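Local atomic coordinates of N5-carboxyaminoimidazole ribonucleotide synthetase (Bacillus anthracis, PDB entry 3QFF), a protein that catalyses the ATP-dependent carboxylation of 5-aminoimidazole ribonucleotide with bicarbonate to N5-carboxyaminoimidazole ribonucleotide, a step of bacterial purine biosynthesis. Residues K39-D44 and Q70-I75. Residues are numbered along the deposited sequence; the frame is centred on the assembly and turned at random.
Sequences KIAVLD and QHLAEI
Leu72 reaches from its helix to the strand with both branches of its side chain, and the two methyls meet different residues. Leu72 CD1 comes down on the methyl of Ala41, 3.7 Å from its CB, and also lies over the Ala41-Val42 peptide, 4.1 Å from Val42 N. Leu72 CD2 turns along the strand to Leu43, 3.9 Å from that residue's CB. With CG anti to the backbone N (chi1 180°), the branch point is directed to the strand, and both methyls reach it. Alanine suits position 41 because its short methyl lets Leu72 CD1 come close to the strand, while the bulkier Leu43 takes the second methyl. The side chains that meet here are all apolar, and no hydrogen bond joins the two segments. Strand 39-44 is an inner strand of the four-stranded parallel sheet of the preATP-grasp domain, a Rossmann-like fold, and helix 66-74 packs on one face of that sheet, its segment 70-74 running nearly antiparallel to the strand at 174° with the axes 9.0 Å apart. Ile59 and Ile20, from the strands flanking 39-44, also touch Leu72, so its side chain spans three strands. Val42, pointing away from the helix, belongs to the other face of the sheet. Packing is looser at Ile75, partly exposed, whose CD1 comes only to 4.2 Å from Ala41 CB. Its CG1 lies between the backbone N and the carbonyl carbon (chi1 68°), and an extended chi2 carries CD1 to Ala41; isoleucine is long enough here to touch Ile57 of the outer strand 57-60 as well. Beyond the apolar seam, His71 and Glu74 are exposed to solvent.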
ATOM      1  N   LYS A  39      -0.749  10.324 -11.684  1.00 24.19           N
ATOM      2  CA  LYS A  39       0.490  10.223 -12.450  1.00 24.49           C
ATOM      3  C   LYS A  39       1.577  10.946 -11.652  1.00 23.69           C
ATOM      4  O   LYS A  39       1.278  11.863 -10.894  1.00 23.46           O
ATOM      5  CB  LYS A  39       0.275  10.861 -13.834  1.00 25.07           C
ATOM      6  CG  LYS A  39       1.514  10.932 -14.721  1.00 29.33           C
ATOM      7  CD  LYS A  39       1.128  11.300 -16.178  1.00 34.69           C
ATOM      8  CE  LYS A  39       2.378  11.584 -17.028  1.00 37.01           C
ATOM      9  NZ  LYS A  39       2.038  11.864 -18.464  1.00 38.68           N
ATOM     10  N   ILE A  40       2.828  10.522 -11.801  1.00 23.42           N
ATOM     11  CA  ILE A  40       3.919  11.050 -10.995  1.00 22.99           C
ATOM     12  C   ILE A  40       5.075  11.570 -11.850  1.00 23.27           C
ATOM     13  O   ILE A  40       5.563  10.867 -12.748  1.00 23.13           O
ATOM     14  CB  ILE A  40       4.481   9.970 -10.012  1.00 23.41           C
ATOM     15  CG1 ILE A  40       3.371   9.414  -9.099  1.00 23.58           C
ATOM     16  CG2 ILE A  40       5.693  10.519  -9.194  1.00 21.98           C
ATOM     17  CD1 ILE A  40       2.758  10.425  -8.145  1.00 24.42           C
ATOM     18  N   ALA A  41       5.500  12.802 -11.568  1.00 23.00           N
ATOM     19  CA  ALA A  41       6.756  13.340 -12.115  1.00 23.35           C
ATOM     20  C   ALA A  41       7.719  13.600 -10.965  1.00 23.60           C
ATOM     21  O   ALA A  41       7.305  14.071  -9.903  1.00 23.93           O
ATOM     22  CB  ALA A  41       6.491  14.625 -12.914  1.00 22.49           C
ATOM     23  N   VAL A  42       8.997  13.294 -11.155  1.00 23.98           N
ATOM     24  CA  VAL A  42       9.990  13.528 -10.105  1.00 24.00           C
ATOM     25  C   VAL A  42      11.202  14.265 -10.672  1.00 24.86           C
ATOM     26  O   VAL A  42      11.596  14.040 -11.818  1.00 24.47           O
ATOM     27  CB  VAL A  42      10.426  12.193  -9.397  1.00 24.01           C
ATOM     28  CG1 VAL A  42      10.923  11.159 -10.407  1.00 24.09           C
ATOM     29  CG2 VAL A  42      11.500  12.439  -8.317  1.00 22.99           C
ATOM     30  N   LEU A  43      11.771  15.154  -9.864  1.00 25.68           N
ATOM     31  CA  LEU A  43      13.067  15.778 -10.157  1.00 25.98           C
ATOM     32  C   LEU A  43      14.084  15.386  -9.090  1.00 26.61           C
ATOM     33  O   LEU A  43      13.805  15.482  -7.889  1.00 25.93           O
ATOM     34  CB  LEU A  43      12.931  17.299 -10.237  1.00 26.09           C
ATOM     35  CG  LEU A  43      14.155  18.182 -10.533  1.00 26.71           C
ATOM     36  CD1 LEU A  43      13.674  19.526 -11.024  1.00 27.97           C
ATOM     37  CD2 LEU A  43      15.057  18.374  -9.311  1.00 25.55           C
ATOM     38  N   ASP A  44      15.271  14.983  -9.541  1.00 27.07           N
ATOM     39  CA  ASP A  44      16.326  14.453  -8.671  1.00 28.70           C
ATOM     40  C   ASP A  44      17.661  14.504  -9.431  1.00 29.63           C
ATOM     41  O   ASP A  44      17.688  14.279 -10.640  1.00 28.97           O
ATOM     42  CB  ASP A  44      16.003  13.001  -8.281  1.00 28.82           C
ATOM     43  CG  ASP A  44      16.922  12.458  -7.177  1.00 31.52           C
ATOM     44  OD1 ASP A  44      18.008  11.941  -7.504  1.00 32.04           O
ATOM     45  OD2 ASP A  44      16.554  12.548  -5.978  1.00 34.27           O
ATOM     46  N   GLN A  70      11.270  24.629 -13.001  1.00 27.55           N
ATOM     47  CA  GLN A  70      10.216  25.180 -13.840  1.00 27.87           C
ATOM     48  C   GLN A  70       9.620  24.123 -14.754  1.00 27.52           C
ATOM     49  O   GLN A  70       8.409  24.080 -14.929  1.00 27.10           O
ATOM     50  CB  GLN A  70      10.726  26.380 -14.651  1.00 28.41           C
ATOM     51  CG  GLN A  70      10.776  27.665 -13.824  1.00 30.27           C
ATOM     52  CD  GLN A  70      11.523  28.802 -14.500  1.00 33.12           C
ATOM     53  OE1 GLN A  70      12.184  28.617 -15.518  1.00 34.13           O
ATOM     54  NE2 GLN A  70      11.422  29.991 -13.920  1.00 34.15           N
ATOM     55  N   HIS A  71      10.472  23.280 -15.335  1.00 27.29           N
ATOM     56  CA  HIS A  71       9.999  22.209 -16.201  1.00 27.46           C
ATOM     57  C   HIS A  71       9.112  21.212 -15.429  1.00 26.72           C
ATOM     58  O   HIS A  71       8.078  20.802 -15.926  1.00 26.54           O
ATOM     59  CB  HIS A  71      11.157  21.501 -16.913  1.00 27.85           C
ATOM     60  CG  HIS A  71      10.706  20.443 -17.869  1.00 29.96           C
ATOM     61  ND1 HIS A  71      11.336  19.222 -17.985  1.00 33.07           N
ATOM     62  CD2 HIS A  71       9.659  20.409 -18.728  1.00 31.07           C
ATOM     63  CE1 HIS A  71      10.702  18.485 -18.882  1.00 32.18           C
ATOM     64  NE2 HIS A  71       9.682  19.183 -19.347  1.00 32.95           N
ATOM     65  N   LEU A  72       9.515  20.851 -14.212  1.00 26.27           N
ATOM     66  CA  LEU A  72       8.689  20.001 -13.340  1.00 25.77           C
ATOM     67  C   LEU A  72       7.344  20.647 -13.054  1.00 25.36           C
ATOM     68  O   LEU A  72       6.299  19.998 -13.163  1.00 25.29           O
ATOM     69  CB  LEU A  72       9.408  19.705 -12.011  1.00 25.43           C
ATOM     70  CG  LEU A  72       8.663  18.830 -10.992  1.00 25.83           C
ATOM     71  CD1 LEU A  72       8.560  17.378 -11.493  1.00 24.47           C
ATOM     72  CD2 LEU A  72       9.403  18.866  -9.673  1.00 25.74           C
ATOM     73  N   ALA A  73       7.369  21.924 -12.697  1.00 25.01           N
ATOM     74  CA  ALA A  73       6.142  22.633 -12.365  1.00 25.85           C
ATOM     75  C   ALA A  73       5.195  22.678 -13.556  1.00 26.20           C
ATOM     76  O   ALA A  73       3.989  22.465 -13.394  1.00 26.15           O
ATOM     77  CB  ALA A  73       6.455  24.042 -11.859  1.00 25.66           C
ATOM     78  N   GLU A  74       5.764  22.928 -14.740  1.00 26.03           N
ATOM     79  CA  GLU A  74       5.029  23.056 -16.012  1.00 27.17           C
ATOM     80  C   GLU A  74       4.204  21.844 -16.390  1.00 25.71           C
ATOM     81  O   GLU A  74       3.248  21.959 -17.163  1.00 26.06           O
ATOM     82  CB  GLU A  74       6.014  23.231 -17.170  1.00 26.93           C
ATOM     83  CG  GLU A  74       6.552  24.601 -17.369  1.00 33.16           C
ATOM     84  CD  GLU A  74       7.462  24.667 -18.582  1.00 35.72           C
ATOM     85  OE1 GLU A  74       7.623  25.776 -19.107  1.00 40.23           O
ATOM     86  OE2 GLU A  74       7.998  23.613 -19.018  1.00 38.72           O
ATOM     87  N   ILE A  75       4.615  20.679 -15.909  1.00 24.94           N
ATOM     88  CA  ILE A  75       3.942  19.436 -16.263  1.00 24.63           C
ATOM     89  C   ILE A  75       3.224  18.795 -15.076  1.00 24.31           C
ATOM     90  O   ILE A  75       2.696  17.683 -15.186  1.00 24.00           O
ATOM     91  CB  ILE A  75       4.921  18.451 -16.894  1.00 25.08           C
ATOM     92  CG1 ILE A  75       5.930  17.974 -15.831  1.00 24.71           C
ATOM     93  CG2 ILE A  75       5.579  19.105 -18.126  1.00 24.32           C
ATOM     94  CD1 ILE A  75       6.953  17.001 -16.311  1.00 30.71           C
TER